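Botulinum neurotoxin type C1 (Clostridium botulinum, PDB 3R4S) enters neurons through a heavy-chain receptor-binding region that binds two ganglioside molecules, and as a bontoxilysin metalloprotease probably cleaves proteins of the secretory machinery. Local coordinates at residues D311-N315 with N316-N320; K348-N351 with D352-F356; I110-S114 with N115-F119. All blocks are in the same frame, centred on the assembly; numbering follows the deposited sequence.

Interaction 1: D311-N315 with N316-N320. With SIA (N-acetyl-alpha-neuraminic acid), chain D; SLB (N-acetyl-beta-neuraminic acid), chain C.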
# COMPACT_ATOMS: atom_id res chain seq x y z
N ASP A 311 -0.79 -13.26 -19.09
CA ASP A 311 -0.67 -12.86 -20.50
C ASP A 311 0.22 -11.65 -20.63
O ASP A 311 0.20 -10.75 -19.78
CB ASP A 311 -2.03 -12.51 -21.08
CG ASP A 311 -2.92 -13.70 -21.24
OD1 ASP A 311 -2.39 -14.83 -21.29
OD2 ASP A 311 -4.15 -13.51 -21.31
N MET A 312 1.00 -11.62 -21.72
CA MET A 312 1.74 -10.43 -22.11
C MET A 312 1.58 -10.19 -23.62
O MET A 312 1.74 -11.11 -24.43
CB MET A 312 3.21 -10.56 -21.74
CG MET A 312 4.06 -9.37 -22.15
SD MET A 312 5.79 -9.57 -21.73
CE MET A 312 5.74 -9.44 -19.94
N THR A 313 1.24 -8.96 -24.00
CA THR A 313 1.08 -8.64 -25.41
C THR A 313 2.26 -7.81 -25.91
O THR A 313 2.60 -6.78 -25.34
CB THR A 313 -0.24 -7.90 -25.68
OG1 THR A 313 -1.34 -8.80 -25.47
CG2 THR A 313 -0.29 -7.38 -27.10
N ILE A 314 2.90 -8.29 -26.97
CA ILE A 314 3.99 -7.57 -27.61
C ILE A 314 3.73 -7.48 -29.12
O ILE A 314 3.41 -8.49 -29.76
CB ILE A 314 5.33 -8.27 -27.40
CG1 ILE A 314 5.61 -8.42 -25.90
CG2 ILE A 314 6.45 -7.51 -28.10
CD1 ILE A 314 6.82 -9.26 -25.60
N ASN A 315 3.84 -6.28 -29.67
CA ASN A 315 3.59 -6.06 -31.10
C ASN A 315 2.30 -6.72 -31.55
O ASN A 315 2.27 -7.40 -32.58
CB ASN A 315 4.78 -6.55 -31.93
CG ASN A 315 6.07 -5.79 -31.63
OD1 ASN A 315 7.17 -6.34 -31.70
ND2 ASN A 315 5.93 -4.50 -31.29
N ASN A 316 1.25 -6.52 -30.77
CA ASN A 316 -0.09 -7.05 -31.07
C ASN A 316 -0.24 -8.57 -31.11
O ASN A 316 -1.26 -9.08 -31.56
CB ASN A 316 -0.64 -6.41 -32.34
CG ASN A 316 -0.98 -4.95 -32.15
OD1 ASN A 316 -0.38 -4.08 -32.78
ND2 ASN A 316 -1.93 -4.68 -31.27
N LYS A 317 0.77 -9.28 -30.63
CA LYS A 317 0.66 -10.72 -30.45
C LYS A 317 0.57 -11.01 -28.95
O LYS A 317 1.34 -10.44 -28.17
CB LYS A 317 1.87 -11.43 -31.05
CG LYS A 317 1.87 -12.93 -30.83
CD LYS A 317 1.35 -13.68 -32.05
CE LYS A 317 2.35 -13.62 -33.19
NZ LYS A 317 3.58 -14.41 -32.89
N ALA A 318 -0.35 -11.88 -28.55
CA ALA A 318 -0.55 -12.18 -27.14
C ALA A 318 0.12 -13.50 -26.74
O ALA A 318 -0.12 -14.54 -27.35
CB ALA A 318 -2.05 -12.22 -26.80
N TYR A 319 0.97 -13.43 -25.72
CA TYR A 319 1.67 -14.60 -25.21
C TYR A 319 1.21 -15.00 -23.80
O TYR A 319 0.50 -14.26 -23.13
CB TYR A 319 3.16 -14.31 -25.13
CG TYR A 319 3.81 -13.90 -26.44
CD1 TYR A 319 4.45 -14.83 -27.25
CD2 TYR A 319 3.82 -12.57 -26.84
CE1 TYR A 319 5.06 -14.45 -28.44
CE2 TYR A 319 4.42 -12.18 -28.02
CZ TYR A 319 5.04 -13.13 -28.82
OH TYR A 319 5.64 -12.74 -29.99
N ASN A 320 1.64 -16.18 -23.36
CA ASN A 320 1.56 -16.58 -21.96
C ASN A 320 2.98 -16.60 -21.41
O ASN A 320 3.91 -17.02 -22.11
CB ASN A 320 1.02 -18.01 -21.82
CG ASN A 320 -0.40 -18.16 -22.33
OD1 ASN A 320 -0.71 -19.11 -23.05
ND2 ASN A 320 -1.28 -17.24 -21.94
C1 SIA D . -6.74 -15.13 -22.73
C2 SIA D . -7.80 -16.15 -23.08
C3 SIA D . -8.57 -15.75 -24.34
C4 SIA D . -7.80 -16.00 -25.63
C5 SIA D . -7.21 -17.39 -25.63
C6 SIA D . -6.35 -17.56 -24.38
C7 SIA D . -5.64 -18.91 -24.31
C8 SIA D . -4.83 -19.01 -23.02
C9 SIA D . -3.90 -20.22 -23.05
C10 SIA D . -6.41 -18.30 -27.73
C11 SIA D . -5.40 -18.22 -28.84
N5 SIA D . -6.28 -17.40 -26.75
O1A SIA D . -5.78 -15.51 -22.01
O1B SIA D . -6.86 -13.95 -23.14
O2 SIA D . -8.71 -16.23 -21.98
O4 SIA D . -8.69 -15.88 -26.75
O6 SIA D . -7.18 -17.43 -23.22
O7 SIA D . -6.62 -19.96 -24.32
O8 SIA D . -4.07 -17.81 -22.82
O9 SIA D . -2.83 -19.92 -23.94
O10 SIA D . -7.29 -19.15 -27.71
C1 SLB C . 13.44 -5.78 -30.54
C2 SLB C . 12.23 -6.66 -30.34
C3 SLB C . 11.81 -6.62 -28.87
C4 SLB C . 10.68 -7.60 -28.60
C5 SLB C . 11.13 -8.99 -28.98
C6 SLB C . 11.55 -9.00 -30.46
C7 SLB C . 12.14 -10.37 -30.77
C8 SLB C . 12.34 -10.54 -32.28
C9 SLB C . 12.88 -11.93 -32.62
C10 SLB C . 9.87 -10.97 -28.27
C11 SLB C . 8.55 -11.67 -28.35
N5 SLB C . 9.93 -9.81 -28.93
O1A SLB C . 14.57 -6.17 -30.15
O1B SLB C . 13.25 -4.65 -31.06
O2 SLB C . 11.18 -6.13 -31.16
O4 SLB C . 10.33 -7.59 -27.21
O6 SLB C . 12.53 -8.00 -30.78
O7 SLB C . 13.39 -10.45 -30.06
O8 SLB C . 11.11 -10.33 -32.99
O9 SLB C . 14.30 -11.92 -32.45
O10 SLB C . 10.82 -11.44 -27.65
O HOH W 1 5.34 -10.25 -30.93
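M312 and Y319 pair through both backbone N-H groups, and I314 and K317 do the same two residues on, so the ends of strands 307-314 and 317-323 that meet here form a tight antiparallel hairpin closed by a type I' turn from I314 to K317. It belongs to the trefoil-clan C-terminal receptor-binding domain and carries parts of two sialic acid pockets. The bond from Y319 N to M312 O is 2.8 Å long and nearly straight. On the face with M312 and I314, the Y319 ring lies alongside the first strand: chi1 of -57° sets CG beside its own backbone N, and CE2 comes 4.1 Å from I314 CB. M312 O lies at the edge of that ring, in its plane. The tyrosine hydroxyl shares a water with I314 O, which ties the end of the ring to the turn. OH of Y319 also lies 3.5 Å from the acetyl methyl C11 of the N-acetyl-beta-neuraminic acid, a sugar held by hydrogen bonds to Y286 OH, A266 O and the backbone N of S268 and R269. D311, T313, A318 and N320 occupy the other face. There the D311 carboxylate and N320 amide run side by side, their planes 31° apart, with OD1 of D311 2.7 Å from ND2 of N320. Both reach the N-acetyl-alpha-neuraminic acid. OD2 of D311 comes 2.7 Å from its O1A, while the N320 amide faces the glycerol tail, ND2 donating to O8 over 3.0 Å at 169°.

Interaction 2: K348-N351 with D352-F356. With SIA (N-acetyl-alpha-neuraminic acid), chain D.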
# COMPACT_ATOMS: atom_id res chain seq x y z
N LYS A 348 -5.44 -22.96 -27.52
CA LYS A 348 -6.85 -23.06 -27.20
C LYS A 348 -7.04 -23.58 -25.78
O LYS A 348 -7.96 -23.18 -25.06
CB LYS A 348 -7.55 -23.99 -28.20
CG LYS A 348 -9.04 -24.18 -27.94
CD LYS A 348 -9.57 -25.42 -28.67
CE LYS A 348 -11.00 -25.75 -28.26
NZ LYS A 348 -11.99 -24.73 -28.71
N ASP A 349 -6.15 -24.47 -25.36
CA ASP A 349 -6.23 -25.07 -24.03
C ASP A 349 -5.12 -24.56 -23.12
O ASP A 349 -4.02 -24.26 -23.58
CB ASP A 349 -6.15 -26.59 -24.14
CG ASP A 349 -7.34 -27.18 -24.88
OD1 ASP A 349 -8.48 -26.78 -24.59
OD2 ASP A 349 -7.12 -28.06 -25.74
N ILE A 350 -5.41 -24.48 -21.82
CA ILE A 350 -4.41 -24.11 -20.82
C ILE A 350 -3.37 -25.21 -20.68
O ILE A 350 -3.69 -26.32 -20.25
CB ILE A 350 -5.06 -23.90 -19.42
CG1 ILE A 350 -6.28 -22.99 -19.50
CG2 ILE A 350 -4.03 -23.39 -18.42
CD1 ILE A 350 -5.97 -21.61 -19.99
N ASN A 351 -2.13 -24.93 -21.06
CA ASN A 351 -1.06 -25.89 -20.83
C ASN A 351 -0.46 -25.80 -19.42
O ASN A 351 -0.36 -24.71 -18.86
CB ASN A 351 0.05 -25.72 -21.88
CG ASN A 351 -0.36 -26.26 -23.24
OD1 ASN A 351 -0.69 -25.49 -24.15
ND2 ASN A 351 -0.36 -27.58 -23.38
N ASP A 352 -0.05 -26.93 -18.88
CA ASP A 352 0.47 -27.01 -17.53
C ASP A 352 1.58 -26.00 -17.25
O ASP A 352 1.66 -25.44 -16.16
CB ASP A 352 0.97 -28.42 -17.20
CG ASP A 352 1.59 -28.50 -15.81
OD1 ASP A 352 0.83 -28.69 -14.83
OD2 ASP A 352 2.84 -28.36 -15.67
N ASN A 353 2.46 -25.78 -18.23
CA ASN A 353 3.63 -24.95 -17.99
C ASN A 353 3.36 -23.45 -17.89
O ASN A 353 4.28 -22.67 -17.66
CB ASN A 353 4.78 -25.26 -18.96
CG ASN A 353 4.44 -24.94 -20.41
OD1 ASN A 353 3.48 -24.23 -20.70
ND2 ASN A 353 5.24 -25.48 -21.34
N ILE A 354 2.10 -23.04 -18.02
CA ILE A 354 1.78 -21.63 -17.78
C ILE A 354 1.06 -21.41 -16.45
O ILE A 354 0.76 -20.27 -16.08
CB ILE A 354 0.89 -21.02 -18.88
CG1 ILE A 354 -0.55 -21.51 -18.73
CG2 ILE A 354 1.49 -21.27 -20.27
CD1 ILE A 354 -1.52 -20.78 -19.62
N ILE A 355 0.79 -22.50 -15.72
CA ILE A 355 -0.06 -22.43 -14.53
C ILE A 355 0.69 -22.07 -13.24
O ILE A 355 1.71 -22.68 -12.91
CB ILE A 355 -0.87 -23.74 -14.34
CG1 ILE A 355 -1.68 -24.04 -15.60
CG2 ILE A 355 -1.79 -23.64 -13.12
CD1 ILE A 355 -2.47 -25.34 -15.51
N PHE A 356 0.19 -21.05 -12.54
CA PHE A 356 0.77 -20.62 -11.27
C PHE A 356 -0.29 -20.49 -10.16
O PHE A 356 -1.50 -20.44 -10.44
CB PHE A 356 1.51 -19.29 -11.44
CG PHE A 356 2.71 -19.38 -12.35
CD1 PHE A 356 3.95 -19.75 -11.85
CD2 PHE A 356 2.58 -19.14 -13.72
CE1 PHE A 356 5.05 -19.85 -12.69
CE2 PHE A 356 3.67 -19.24 -14.56
CZ PHE A 356 4.91 -19.60 -14.05
C1 SIA D . -6.74 -15.13 -22.73
C2 SIA D . -7.80 -16.15 -23.08
C3 SIA D . -8.57 -15.75 -24.34
C4 SIA D . -7.80 -16.00 -25.63
C5 SIA D . -7.21 -17.39 -25.63
C6 SIA D . -6.35 -17.56 -24.38
C7 SIA D . -5.64 -18.91 -24.31
C8 SIA D . -4.83 -19.01 -23.02
C9 SIA D . -3.90 -20.22 -23.05
C10 SIA D . -6.41 -18.30 -27.73
C11 SIA D . -5.40 -18.22 -28.84
N5 SIA D . -6.28 -17.40 -26.75
O1A SIA D . -5.78 -15.51 -22.01
O1B SIA D . -6.86 -13.95 -23.14
O2 SIA D . -8.71 -16.23 -21.98
O4 SIA D . -8.69 -15.88 -26.75
O6 SIA D . -7.18 -17.43 -23.22
O7 SIA D . -6.62 -19.96 -24.32
O8 SIA D . -4.07 -17.81 -22.82
O9 SIA D . -2.83 -19.92 -23.94
O10 SIA D . -7.29 -19.15 -27.71
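I350 meets I354 and I355 across a short bend, after K348 and D349 have brought the chain past the N-acetyl-alpha-neuraminic acid. At K348 it is the backbone that faces the sugar, with its carbonyl O 3.6 Å from O7 of the ligand. D349 next turns its carbonyl to the hydroxyl of T347, a hydrogen bond within the loop itself. I350 then works in two directions. With chi1 at -49°, its CG1 branch lies beside the backbone N and ends in CD1, 3.9 Å from C9 of the sugar's glycerol tail; the CG2 methyl, on the other branch, faces the two isoleucines that follow. That methyl is 3.7 Å from CG1 of I355 and 3.8 Å from CD1 of I354, and I350 crosses each of these side chains at about a right angle. One residue thus gives the glycerol tail an apolar contact and joins it to the buried isoleucines. N351 supplies the polar part of the bend. Its carbonyl O accepts the N-H of I354 over 3.1 Å, a straight bond at 169° whose donor stands above the carbonyl plane, and this opens the 3-10 turn 352-354. CG1 of I354 also packs against the same oxygen, while OD1 of N351 is hydrogen-bonded to T347 OG1, the hydroxyl that D349 O also engages. The whole bend connects strand 338-345 to strand 356-362. I354 lies against Y309 of strand 307-314 and F322 of strand 317-323, N353 OD1 accepts a hydrogen bond from NH1 of R344 near the end of strand 338-345, and K373 of strand 367-374 bonds the carbonyls of D352 and I355.

Interaction 3: I110-S114 with N115-F119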
# COMPACT_ATOMS: atom_id res chain seq x y z
N ILE A 110 -2.60 16.97 12.11
CA ILE A 110 -1.77 16.07 11.33
C ILE A 110 -1.49 16.70 9.98
O ILE A 110 -2.40 17.21 9.33
CB ILE A 110 -2.45 14.70 11.12
CG1 ILE A 110 -2.54 13.96 12.46
CG2 ILE A 110 -1.67 13.87 10.10
CD1 ILE A 110 -3.43 12.72 12.43
N GLY A 111 -0.23 16.66 9.56
CA GLY A 111 0.18 17.25 8.30
C GLY A 111 1.25 16.42 7.61
O GLY A 111 1.82 15.48 8.19
N ILE A 112 1.49 16.74 6.34
CA ILE A 112 2.55 16.09 5.59
C ILE A 112 3.50 17.15 5.00
O ILE A 112 3.08 18.26 4.65
CB ILE A 112 2.00 15.22 4.45
CG1 ILE A 112 1.04 16.03 3.57
CG2 ILE A 112 1.30 13.98 5.02
CD1 ILE A 112 0.44 15.23 2.41
N ILE A 113 4.78 16.80 4.93
CA ILE A 113 5.78 17.66 4.32
C ILE A 113 6.97 16.80 3.93
O ILE A 113 7.35 15.91 4.69
CB ILE A 113 6.20 18.83 5.24
CG1 ILE A 113 7.10 19.82 4.50
CG2 ILE A 113 6.89 18.31 6.51
CD1 ILE A 113 7.33 21.11 5.29
N SER A 114 7.54 17.04 2.75
CA SER A 114 8.57 16.17 2.21
C SER A 114 8.09 14.73 2.31
O SER A 114 6.99 14.40 1.86
CB SER A 114 9.90 16.33 2.96
OG SER A 114 10.38 17.65 2.82
N ASN A 115 8.91 13.88 2.92
CA ASN A 115 8.57 12.47 3.07
C ASN A 115 8.06 12.12 4.47
O ASN A 115 8.11 10.96 4.89
CB ASN A 115 9.78 11.58 2.71
CG ASN A 115 10.99 11.85 3.58
OD1 ASN A 115 11.39 13.00 3.75
ND2 ASN A 115 11.56 10.79 4.15
N PHE A 116 7.55 13.13 5.18
CA PHE A 116 7.10 12.99 6.57
C PHE A 116 5.59 13.14 6.72
O PHE A 116 4.98 14.00 6.08
CB PHE A 116 7.73 14.06 7.49
CG PHE A 116 9.22 13.97 7.61
CD1 PHE A 116 9.80 13.25 8.64
CD2 PHE A 116 10.04 14.63 6.72
CE1 PHE A 116 11.18 13.17 8.77
CE2 PHE A 116 11.43 14.56 6.84
CZ PHE A 116 12.00 13.83 7.86
N LEU A 117 4.99 12.30 7.56
CA LEU A 117 3.65 12.57 8.08
C LEU A 117 3.82 12.90 9.55
O LEU A 117 4.44 12.14 10.30
CB LEU A 117 2.69 11.40 7.86
CG LEU A 117 1.28 11.62 8.45
CD1 LEU A 117 0.20 11.06 7.57
CD2 LEU A 117 1.17 11.01 9.84
N VAL A 118 3.28 14.05 9.97
CA VAL A 118 3.56 14.58 11.29
C VAL A 118 2.29 14.69 12.15
O VAL A 118 1.29 15.24 11.71
CB VAL A 118 4.19 15.98 11.18
CG1 VAL A 118 4.60 16.49 12.54
CG2 VAL A 118 5.41 15.94 10.24
N PHE A 119 2.35 14.15 13.36
CA PHE A 119 1.29 14.38 14.35
C PHE A 119 1.78 15.39 15.36
O PHE A 119 2.89 15.29 15.86
CB PHE A 119 0.91 13.09 15.08
CG PHE A 119 -0.09 13.31 16.19
CD1 PHE A 119 -1.44 13.45 15.91
CD2 PHE A 119 0.33 13.40 17.51
CE1 PHE A 119 -2.38 13.68 16.93
CE2 PHE A 119 -0.58 13.62 18.54
CZ PHE A 119 -1.94 13.77 18.24
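I110, I112, L117 and F119 gather on one face of a beta hairpin, strands 108-113 and 116-124, in the concanavalin-clan, jelly-roll-like N-terminal half of the receptor-binding region. L117 sits between the two isoleucines and gives each a methyl: CD2 lies 4.0 Å from CG2 of I110, and CD1 is just as far from CG2 of I112. The leucine's CG is anti to the backbone N (chi1 177°), and chi2 then turns one methyl to each isoleucine. Farther along, CG1 of I110 touches the edge of the F119 ring, 3.7 Å from CD1 of F119 and near the ring plane. This buried face rests on F82, I86 and I80 of strand 77-87 in the other large sheet, as in a two-sheet sandwich. The face with V118, I113 and F116 is less enclosed, and G111, across from V118, adds no side chain to it. Between the strands run four backbone hydrogen bonds, two joining G111 with V118 and two joining I113 with F116; the shortest, V118 N to G111 O, measures 2.7 Å and is nearly linear at 173°. Beyond I113 the chain reverses in a type II' turn, with S114 and N115 at its corners. Both corners are tied to the surrounding fold: the S114 carbonyl accepts the indole N-H of W89, and ND2 of N115 bonds the carbonyl of Y135. F116 closes the turn with its ring edge toward the first strand, I113 O lying in the ring plane 3.6 Å from CD2 of F116.

Along the chain interaction 3 comes first, then interaction 1, then interaction 2. Interactions 1 and 2 share the C-terminal receptor-binding domain, their centres about 15 Å apart, and they meet directly where CB of N320 packs 3.6 Å from CG2 of I354. Each touches the same N-acetyl-alpha-neuraminic acid, so hairpin and loop build one pocket together, while the turn end of the hairpin reaches the second sialic acid. Interaction 3 lies in the N-terminal receptor-binding domain, on the opposite side of the chain's centre, with centres about 43 and 47 Å from the other two. Both sialic acids therefore belong to one domain, consistent with entry through two ganglioside contacts.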